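Mn transporter subunit (Synechocystis sp. PCC 6803, PDB 3UJP) binds manganese and, as a subunit of a Mn transporter from a family of periplasmic metal-binding proteins, probably delivers the metal to the membrane-bound part of an importer. Local coordinates at residues A[189-194]-A[207-212]; A[136-141]-A[203-208]; A[241-246]-A[261-266]. One frame throughout, in Å; residues are numbered along the deposited sequence.

Interaction 1 of 3, residues A[189-194]-A[207-212]; sequences NQRFLV and YGMEEI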
loop_
_atom_site.group_PDB
_atom_site.type_symbol
_atom_site.label_atom_id
_atom_site.label_comp_id
_atom_site.label_asym_id
_atom_site.label_seq_id
_atom_site.Cartn_x
_atom_site.Cartn_y
_atom_site.Cartn_z
ATOM N N ASN A 189 41.388 7.548 22.117
ATOM C CA ASN A 189 42.514 6.769 21.604
ATOM C C ASN A 189 42.162 5.299 21.371
ATOM O O ASN A 189 43.042 4.475 21.108
ATOM C CB ASN A 189 43.742 6.914 22.524
ATOM C CG ASN A 189 43.412 6.666 23.989
ATOM O OD1 ASN A 189 42.598 5.802 24.316
ATOM N ND2 ASN A 189 44.034 7.438 24.879
ATOM N N GLN A 190 40.872 4.975 21.487
ATOM C CA GLN A 190 40.356 3.644 21.136
ATOM C C GLN A 190 39.202 3.767 20.140
ATOM O O GLN A 190 38.464 2.808 19.933
ATOM C CB GLN A 190 39.827 2.876 22.362
ATOM C CG GLN A 190 40.719 2.862 23.601
ATOM C CD GLN A 190 40.023 2.253 24.824
ATOM O OE1 GLN A 190 40.379 2.543 25.968
ATOM N NE2 GLN A 190 39.030 1.403 24.576
ATOM N N ARG A 191 39.020 4.945 19.551
ATOM C CA ARG A 191 37.833 5.177 18.737
ATOM C C ARG A 191 38.046 4.750 17.284
ATOM O O ARG A 191 38.000 5.566 16.362
ATOM C CB ARG A 191 37.360 6.631 18.849
ATOM C CG ARG A 191 35.925 6.759 19.387
ATOM C CD ARG A 191 35.551 8.186 19.777
ATOM N NE ARG A 191 35.711 8.406 21.208
ATOM C CZ ARG A 191 35.639 9.592 21.800
ATOM N NH1 ARG A 191 35.412 10.680 21.084
ATOM N NH2 ARG A 191 35.800 9.692 23.112
ATOM N N PHE A 192 38.258 3.450 17.093
ATOM C CA PHE A 192 38.599 2.897 15.782
ATOM C C PHE A 192 37.496 2.010 15.219
ATOM O O PHE A 192 37.079 1.017 15.830
ATOM C CB PHE A 192 39.936 2.137 15.830
ATOM C CG PHE A 192 41.107 3.000 16.232
ATOM C CD1 PHE A 192 41.665 2.892 17.496
ATOM C CD2 PHE A 192 41.629 3.941 15.354
ATOM C CE1 PHE A 192 42.729 3.697 17.880
ATOM C CE2 PHE A 192 42.696 4.749 15.730
ATOM C CZ PHE A 192 43.243 4.629 16.998
ATOM N N LEU A 193 37.041 2.382 14.030
ATOM C CA LEU A 193 35.909 1.736 13.379
ATOM C C LEU A 193 36.399 0.900 12.195
ATOM O O LEU A 193 36.662 1.417 11.106
ATOM C CB LEU A 193 34.907 2.794 12.908
ATOM C CG LEU A 193 33.461 2.385 12.709
ATOM C CD1 LEU A 193 32.839 3.311 11.693
ATOM C CD2 LEU A 193 33.343 0.928 12.268
ATOM N N VAL A 194 36.506 -0.400 12.423
ATOM C CA VAL A 194 36.903 -1.328 11.375
ATOM C C VAL A 194 35.714 -2.070 10.735
ATOM O O VAL A 194 34.968 -2.798 11.398
ATOM C CB VAL A 194 37.975 -2.301 11.884
ATOM C CG1 VAL A 194 37.691 -2.683 13.321
ATOM C CG2 VAL A 194 38.068 -3.520 10.970
ATOM N N TYR A 207 31.438 11.844 14.623
ATOM C CA TYR A 207 31.608 11.473 16.016
ATOM C C TYR A 207 33.048 11.157 16.320
ATOM O O TYR A 207 33.347 10.375 17.226
ATOM C CB TYR A 207 30.693 10.304 16.357
ATOM C CG TYR A 207 29.281 10.624 15.963
ATOM C CD1 TYR A 207 28.644 11.757 16.467
ATOM C CD2 TYR A 207 28.592 9.843 15.046
ATOM C CE1 TYR A 207 27.337 12.088 16.094
ATOM C CE2 TYR A 207 27.280 10.164 14.666
ATOM C CZ TYR A 207 26.662 11.284 15.194
ATOM O OH TYR A 207 25.371 11.590 14.805
ATOM N N GLY A 208 33.934 11.777 15.540
ATOM C CA GLY A 208 35.370 11.716 15.756
ATOM C C GLY A 208 35.932 10.324 15.960
ATOM O O GLY A 208 36.549 10.035 16.991
ATOM N N MET A 209 35.726 9.461 14.971
ATOM C CA MET A 209 36.319 8.132 14.989
ATOM C C MET A 209 37.407 8.003 13.914
ATOM O O MET A 209 37.431 8.753 12.928
ATOM C CB MET A 209 35.249 7.057 14.796
ATOM C CG MET A 209 34.160 7.060 15.857
ATOM S SD MET A 209 33.258 5.496 15.953
ATOM C CE MET A 209 34.358 4.492 16.957
ATOM N N GLU A 210 38.327 7.067 14.120
ATOM C CA GLU A 210 39.318 6.771 13.103
ATOM C C GLU A 210 38.850 5.500 12.405
ATOM O O GLU A 210 38.627 4.465 13.047
ATOM C CB GLU A 210 40.730 6.634 13.706
ATOM C CG GLU A 210 41.909 6.578 12.690
ATOM C CD GLU A 210 42.164 7.893 11.894
ATOM O OE1 GLU A 210 42.800 7.816 10.797
ATOM O OE2 GLU A 210 41.748 8.992 12.357
ATOM N N GLU A 211 38.668 5.609 11.091
ATOM C CA GLU A 211 38.146 4.525 10.270
ATOM C C GLU A 211 39.265 3.598 9.796
ATOM O O GLU A 211 40.375 4.033 9.487
ATOM C CB GLU A 211 37.385 5.087 9.060
ATOM C CG GLU A 211 36.444 4.077 8.400
ATOM C CD GLU A 211 35.766 4.624 7.150
ATOM O OE1 GLU A 211 34.642 4.154 6.834
ATOM O OE2 GLU A 211 36.372 5.510 6.494
ATOM N N ILE A 212 38.969 2.312 9.765
ATOM C CA ILE A 212 39.866 1.352 9.146
ATOM C C ILE A 212 39.032 0.406 8.280
ATOM O O ILE A 212 38.214 -0.368 8.793
ATOM C CB ILE A 212 40.672 0.558 10.191
ATOM C CG1 ILE A 212 41.297 1.484 11.220
ATOM C CG2 ILE A 212 41.790 -0.208 9.529
ATOM C CD1 ILE A 212 42.107 0.733 12.235
#
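Arg191 and Met209 meet at about a right angle, Arg191 CG lying 3.7 Å from Met209 CE. Met209 bends at its last torsion (chi3 82°), which turns the methyl back over the arginine's aliphatic stem. Beyond it, Arg191 CD passes 3.5 Å from Gly208 O, and NE goes on to a hydrogen bond with Val186 O. With alanine in place of Arg191, the Met209 methyl would probably lose the aliphatic stem it packs on, and the Val186 carbonyl this donor.

One step along, Phe192 and Glu210 share a face of the sheet with Val194 and Ile212. The ring lies slantwise over the glutamate's CB and CG, its plane 72° from that of the carboxylate, and Phe192 CD2 is 3.3 Å from Glu210 CB. Val194 CB and Ile212 CB, 4.3 Å apart, supply the branched bulk that suits a buried strand. On the other face Leu193 CB comes within 4.4 Å of Met209 SD, and Glu211 sends its carboxylate to Ser201 OG.

Strands 192-195 and 210-213, joined through helix 201-206, form a parallel beta-alpha-beta unit. Glu210 N approaches Arg191 O nearly end-on at 2.7 Å; Leu193 N bonds Glu210 O, and Ile212 N lies above the carbonyl plane of Leu193. Main-chain bonds thus set the register, whereas Arg191 and Glu211 send their polar groups to partners elsewhere.

Interaction 2 of 3, residues A[136-141]-A[203-208]; sequences PRNALV and LARDYG
Asp206, near the end of helix 201-206, faces the first turn of helix 136-153, where Arg137 and Pro136 receive it. Its carboxylate has two arginines near it. Asp206 OD2 lies at the edge of the Arg137 guanidinium, near its plane, but the salt bridge to Arg137 NE is long at 3.8 Å; Asp206 OD1 has a weak hydrogen-bonded salt bridge with Arg205 NH1 at 3.5 Å. The firmer partner is Ser135, whose hydroxyl hydrogen-bonds OD2 from just before the helix.

Arg137 and Asp206 run alongside each other, head to tail, with guanidinium and carboxylate planes 61° apart, so the charges meet askew instead of as a flat two-pronged pair. The arginine bends at its second torsion (chi2 -133°) and lays its carbon stem beside OD2. A long, flexible residue suits this exposed place, since it can cover the aspartate with methylenes while its charge stays at long ion-pair range.

Pro136 adds a compact apolar surface at the start of its helix, where a residue without an N-H costs no helical bond. Pro136 CG rests 3.5 Å from Tyr207 OH, a hydroxyl that hydrogen-bonds Asp176 in helix 158-183. The tyrosine ring in turn carries Asp206 CB 3.8 Å above its plane, over its centre.

With two arginines and Ser135 close by, Asp206 is likely to remain ionised. The ion pairs are long or weak, and no hydrogen bond links the two segments themselves; the firm bond to Asp206 comes from Ser135, beside helix 136-153.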
loop_
_atom_site.group_PDB
_atom_site.type_symbol
_atom_site.label_atom_id
_atom_site.label_comp_id
_atom_site.label_asym_id
_atom_site.label_seq_id
_atom_site.Cartn_x
_atom_site.Cartn_y
_atom_site.Cartn_z
ATOM N N PRO A 136 23.634 11.859 10.162
ATOM C CA PRO A 136 22.334 12.474 10.486
ATOM C C PRO A 136 22.328 13.946 10.174
ATOM O O PRO A 136 21.339 14.415 9.639
ATOM C CB PRO A 136 22.204 12.278 11.986
ATOM C CG PRO A 136 23.027 11.088 12.286
ATOM C CD PRO A 136 24.197 11.143 11.320
ATOM N N ARG A 137 23.404 14.664 10.483
ATOM C CA ARG A 137 23.544 16.031 9.976
ATOM C C ARG A 137 23.231 16.049 8.472
ATOM O O ARG A 137 22.424 16.854 8.005
ATOM C CB ARG A 137 24.940 16.611 10.284
ATOM C CG ARG A 137 25.535 16.130 11.640
ATOM C CD ARG A 137 26.140 17.241 12.549
ATOM N NE ARG A 137 26.672 16.683 13.806
ATOM C CZ ARG A 137 26.510 17.207 15.028
ATOM N NH1 ARG A 137 27.042 16.581 16.074
ATOM N NH2 ARG A 137 25.826 18.336 15.216
ATOM N N ASN A 138 23.848 15.122 7.736
ATOM C CA ASN A 138 23.631 14.953 6.294
ATOM C C ASN A 138 22.256 14.400 5.951
ATOM O O ASN A 138 21.666 14.739 4.913
ATOM C CB ASN A 138 24.650 13.975 5.714
ATOM C CG ASN A 138 26.016 14.574 5.568
ATOM O OD1 ASN A 138 27.009 13.853 5.540
ATOM N ND2 ASN A 138 26.084 15.894 5.473
ATOM N N ALA A 139 21.770 13.498 6.792
ATOM C CA ALA A 139 20.459 12.934 6.553
ATOM C C ALA A 139 19.451 14.077 6.438
ATOM O O ALA A 139 18.421 13.943 5.788
ATOM C CB ALA A 139 20.077 11.980 7.669
ATOM N N LEU A 140 19.750 15.218 7.053
ATOM C CA LEU A 140 18.757 16.272 7.088
ATOM C C LEU A 140 18.616 16.921 5.720
ATOM O O LEU A 140 17.520 17.328 5.307
ATOM C CB LEU A 140 19.038 17.281 8.200
ATOM C CG LEU A 140 18.950 16.799 9.666
ATOM C CD1 LEU A 140 19.155 17.967 10.624
ATOM C CD2 LEU A 140 17.653 16.110 9.998
ATOM N N VAL A 141 19.717 16.974 4.987
ATOM C CA VAL A 141 19.653 17.500 3.640
ATOM C C VAL A 141 19.039 16.466 2.672
ATOM O O VAL A 141 18.383 16.814 1.682
ATOM C CB VAL A 141 21.019 17.972 3.185
ATOM C CG1 VAL A 141 21.570 18.953 4.181
ATOM C CG2 VAL A 141 21.935 16.825 3.101
ATOM N N LEU A 203 29.865 9.072 9.143
ATOM C CA LEU A 203 29.558 8.708 10.512
ATOM C C LEU A 203 30.740 8.910 11.444
ATOM O O LEU A 203 30.570 9.364 12.563
ATOM C CB LEU A 203 29.151 7.249 10.575
ATOM C CG LEU A 203 28.652 6.998 11.982
ATOM C CD1 LEU A 203 27.491 7.933 12.165
ATOM C CD2 LEU A 203 28.215 5.587 12.142
ATOM N N ALA A 204 31.934 8.547 10.983
ATOM C CA ALA A 204 33.147 8.668 11.788
ATOM C C ALA A 204 33.660 10.091 11.824
ATOM O O ALA A 204 34.232 10.508 12.818
ATOM C CB ALA A 204 34.222 7.730 11.307
ATOM N N ARG A 205 33.483 10.848 10.755
ATOM C CA ARG A 205 33.831 12.266 10.831
ATOM C C ARG A 205 32.972 12.963 11.905
ATOM O O ARG A 205 33.462 13.789 12.677
ATOM C CB ARG A 205 33.666 12.958 9.475
ATOM C CG ARG A 205 33.998 14.424 9.502
ATOM C CD ARG A 205 32.785 15.245 9.141
ATOM N NE ARG A 205 32.784 15.613 7.729
ATOM C CZ ARG A 205 31.711 15.574 6.937
ATOM N NH1 ARG A 205 30.535 15.164 7.409
ATOM N NH2 ARG A 205 31.812 15.932 5.661
ATOM N N ASP A 206 31.696 12.589 11.971
ATOM C CA ASP A 206 30.717 13.267 12.818
ATOM C C ASP A 206 30.973 13.035 14.287
ATOM O O ASP A 206 30.731 13.907 15.100
ATOM C CB ASP A 206 29.295 12.793 12.488
ATOM C CG ASP A 206 28.608 13.638 11.419
ATOM O OD1 ASP A 206 29.289 14.146 10.505
ATOM O OD2 ASP A 206 27.370 13.780 11.496
ATOM N N TYR A 207 31.438 11.844 14.623
ATOM C CA TYR A 207 31.608 11.473 16.016
ATOM C C TYR A 207 33.048 11.157 16.320
ATOM O O TYR A 207 33.347 10.375 17.226
ATOM C CB TYR A 207 30.693 10.304 16.357
ATOM C CG TYR A 207 29.281 10.624 15.963
ATOM C CD1 TYR A 207 28.644 11.757 16.467
ATOM C CD2 TYR A 207 28.592 9.843 15.046
ATOM C CE1 TYR A 207 27.337 12.088 16.094
ATOM C CE2 TYR A 207 27.280 10.164 14.666
ATOM C CZ TYR A 207 26.662 11.284 15.194
ATOM O OH TYR A 207 25.371 11.590 14.805
ATOM N N GLY A 208 33.934 11.777 15.540
ATOM C CA GLY A 208 35.370 11.716 15.756
ATOM C C GLY A 208 35.932 10.324 15.960
ATOM O O GLY A 208 36.549 10.035 16.991
#

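Interaction 3 of 3, residues A[241-246]-A[261-266]; sequences PTIFCE and TGARFG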
loop_
_atom_site.group_PDB
_atom_site.type_symbol
_atom_site.label_atom_id
_atom_site.label_comp_id
_atom_site.label_asym_id
_atom_site.label_seq_id
_atom_site.Cartn_x
_atom_site.Cartn_y
_atom_site.Cartn_z
ATOM N N PRO A 241 39.548 -4.039 19.848
ATOM C CA PRO A 241 38.863 -5.229 20.372
ATOM C C PRO A 241 37.811 -5.873 19.426
ATOM O O PRO A 241 37.779 -7.110 19.338
ATOM C CB PRO A 241 38.252 -4.730 21.693
ATOM C CG PRO A 241 38.141 -3.253 21.547
ATOM C CD PRO A 241 39.259 -2.828 20.641
ATOM N N THR A 242 36.995 -5.072 18.733
ATOM C CA THR A 242 35.975 -5.622 17.827
ATOM C C THR A 242 35.994 -5.060 16.387
ATOM O O THR A 242 36.115 -3.839 16.160
ATOM C CB THR A 242 34.559 -5.471 18.402
ATOM O OG1 THR A 242 34.507 -5.997 19.738
ATOM C CG2 THR A 242 33.582 -6.222 17.534
ATOM N N ILE A 243 35.856 -5.966 15.419
ATOM C CA ILE A 243 35.878 -5.598 14.001
ATOM C C ILE A 243 34.612 -6.033 13.261
ATOM O O ILE A 243 34.100 -7.132 13.491
ATOM C CB ILE A 243 37.109 -6.198 13.315
ATOM C CG1 ILE A 243 36.975 -7.714 13.221
ATOM C CG2 ILE A 243 38.382 -5.835 14.081
ATOM C CD1 ILE A 243 38.226 -8.389 12.634
ATOM N N PHE A 244 34.126 -5.173 12.362
ATOM C CA PHE A 244 32.816 -5.363 11.745
ATOM C C PHE A 244 32.820 -5.419 10.248
ATOM O O PHE A 244 33.684 -4.843 9.602
ATOM C CB PHE A 244 31.889 -4.224 12.132
ATOM C CG PHE A 244 31.804 -4.019 13.584
ATOM C CD1 PHE A 244 32.384 -2.913 14.167
ATOM C CD2 PHE A 244 31.191 -4.961 14.382
ATOM C CE1 PHE A 244 32.325 -2.728 15.523
ATOM C CE2 PHE A 244 31.127 -4.788 15.734
ATOM C CZ PHE A 244 31.694 -3.665 16.308
ATOM N N CYS A 245 31.798 -6.085 9.714
ATOM C CA CYS A 245 31.513 -6.107 8.282
ATOM C C CYS A 245 30.184 -5.408 8.043
ATOM O O CYS A 245 29.614 -4.810 8.962
ATOM C CB CYS A 245 31.424 -7.545 7.772
ATOM S SG CYS A 245 32.141 -7.792 6.154
ATOM N N GLU A 246 29.693 -5.479 6.807
ATOM C CA GLU A 246 28.360 -4.981 6.507
ATOM C C GLU A 246 27.566 -6.065 5.841
ATOM O O GLU A 246 28.124 -7.044 5.329
ATOM C CB GLU A 246 28.389 -3.739 5.615
ATOM C CG GLU A 246 29.092 -2.559 6.233
ATOM C CD GLU A 246 30.576 -2.731 6.206
ATOM O OE1 GLU A 246 31.104 -3.062 5.132
ATOM O OE2 GLU A 246 31.213 -2.560 7.255
ATOM N N THR A 261 44.138 -12.213 14.120
ATOM C CA THR A 261 44.486 -11.006 14.860
ATOM C C THR A 261 44.125 -11.141 16.336
ATOM O O THR A 261 44.814 -10.605 17.207
ATOM C CB THR A 261 43.782 -9.765 14.281
ATOM O OG1 THR A 261 44.755 -8.895 13.688
ATOM C CG2 THR A 261 43.037 -9.016 15.372
ATOM N N GLY A 262 43.039 -11.859 16.611
ATOM C CA GLY A 262 42.588 -12.064 17.974
ATOM C C GLY A 262 41.395 -11.198 18.327
ATOM O O GLY A 262 40.791 -11.359 19.389
ATOM N N ALA A 263 41.055 -10.275 17.435
ATOM C CA ALA A 263 39.928 -9.377 17.653
ATOM C C ALA A 263 38.602 -10.155 17.626
ATOM O O ALA A 263 38.513 -11.233 17.034
ATOM C CB ALA A 263 39.933 -8.262 16.634
ATOM N N ARG A 264 37.580 -9.631 18.295
ATOM C CA ARG A 264 36.268 -10.264 18.295
ATOM C C ARG A 264 35.559 -9.816 17.018
ATOM O O ARG A 264 35.565 -8.632 16.682
ATOM C CB ARG A 264 35.476 -9.855 19.554
ATOM C CG ARG A 264 34.453 -10.890 20.085
ATOM C CD ARG A 264 33.297 -11.113 19.102
ATOM N NE ARG A 264 31.955 -10.877 19.657
ATOM C CZ ARG A 264 31.492 -9.698 20.077
ATOM N NH1 ARG A 264 30.254 -9.600 20.543
ATOM N NH2 ARG A 264 32.265 -8.614 20.052
ATOM N N PHE A 265 34.972 -10.746 16.282
ATOM C CA PHE A 265 34.202 -10.331 15.118
ATOM C C PHE A 265 32.797 -9.940 15.560
ATOM O O PHE A 265 31.941 -10.798 15.820
ATOM C CB PHE A 265 34.177 -11.417 14.027
ATOM C CG PHE A 265 33.442 -11.009 12.751
ATOM C CD1 PHE A 265 33.920 -9.983 11.948
ATOM C CD2 PHE A 265 32.287 -11.672 12.346
ATOM C CE1 PHE A 265 33.249 -9.621 10.791
ATOM C CE2 PHE A 265 31.621 -11.307 11.187
ATOM C CZ PHE A 265 32.101 -10.286 10.412
ATOM N N GLY A 266 32.572 -8.637 15.685
ATOM C CA GLY A 266 31.224 -8.133 15.842
ATOM C C GLY A 266 30.532 -8.566 14.573
ATOM O O GLY A 266 31.187 -8.943 13.600
#
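Backbone hydrogen bonds join Pro241 and Ile243 to Arg264, which uses both its N-H and its carbonyl toward the same neighbour. Arg264 N gives to Pro241 O at 2.7 Å, and Ile243 N gives to Arg264 O at 3.0 Å; both approach nearly along the C=O axis. They fix a parallel register that pairs Thr242 with Arg264 and Ile243 with Phe265. Proline can stand just before the strand, because this pairing uses only its carbonyl.

Apolar contacts gather on the face of Ile243 and Phe265. Ile243 CG2 lies 3.8 Å from Ala263 CB, where a small side chain leaves room for the branched one. Ile243 CG1, the other branch, comes 4.0 Å from Phe265 CD1, the two side chains crossing at about a right angle. Phe265 has CG anti to its backbone N (chi1 -177°), which carries the ring along the strand until Cys245 CB meets it at its edge, 3.9 Å from Phe265 CZ. Cys245 is itself tied to Cys196 by a disulfide.

Gly266 is there for steric reasons: Gly266 CA lies 3.3 Å from Phe244 CE2, and a beta carbon there would run into that ring and into Thr242 CG2.

Polar side chains play a smaller part. Thr242 and Arg264 run alongside one another in the same direction, with Thr242 OG1 at the guanidinium edge, and the threonine hydroxyl has a hydrogen bond with Gly298 O.

Strand 242-246, helix 252-256 and strand 264-269 form a beta-alpha-beta unit, the repeating element of parallel alpha/beta folds. At the end of strand 242-246, Glu246 accepts a hydrogen bond from the backbone N of Glu197, a manganese ligand.

How the interactions relate
From the N terminus, interaction 2 opens first: the chain leaves helix 136-153, passes through helix 158-183 and strand 192-195, and closes a long loop when helix 201-206 returns to it. Interaction 1 opens within that loop and ends just beyond it, closing its own short loop through helix 201-206, so the two cross and share Tyr207 and Gly208; a probable hydrogen bond from Met209 N to Ala204 O joins them. Interaction 3 follows in series, closing a short loop round helix 252-256. Val194 O probably accepts from Phe244 N (2.7 Å), linking strand 192-195 to strand 242-246. Interactions 1 and 3 thereby build neighbouring parts of one parallel sheet region, while interaction 2 attaches helix 201-206 to helix 136-153.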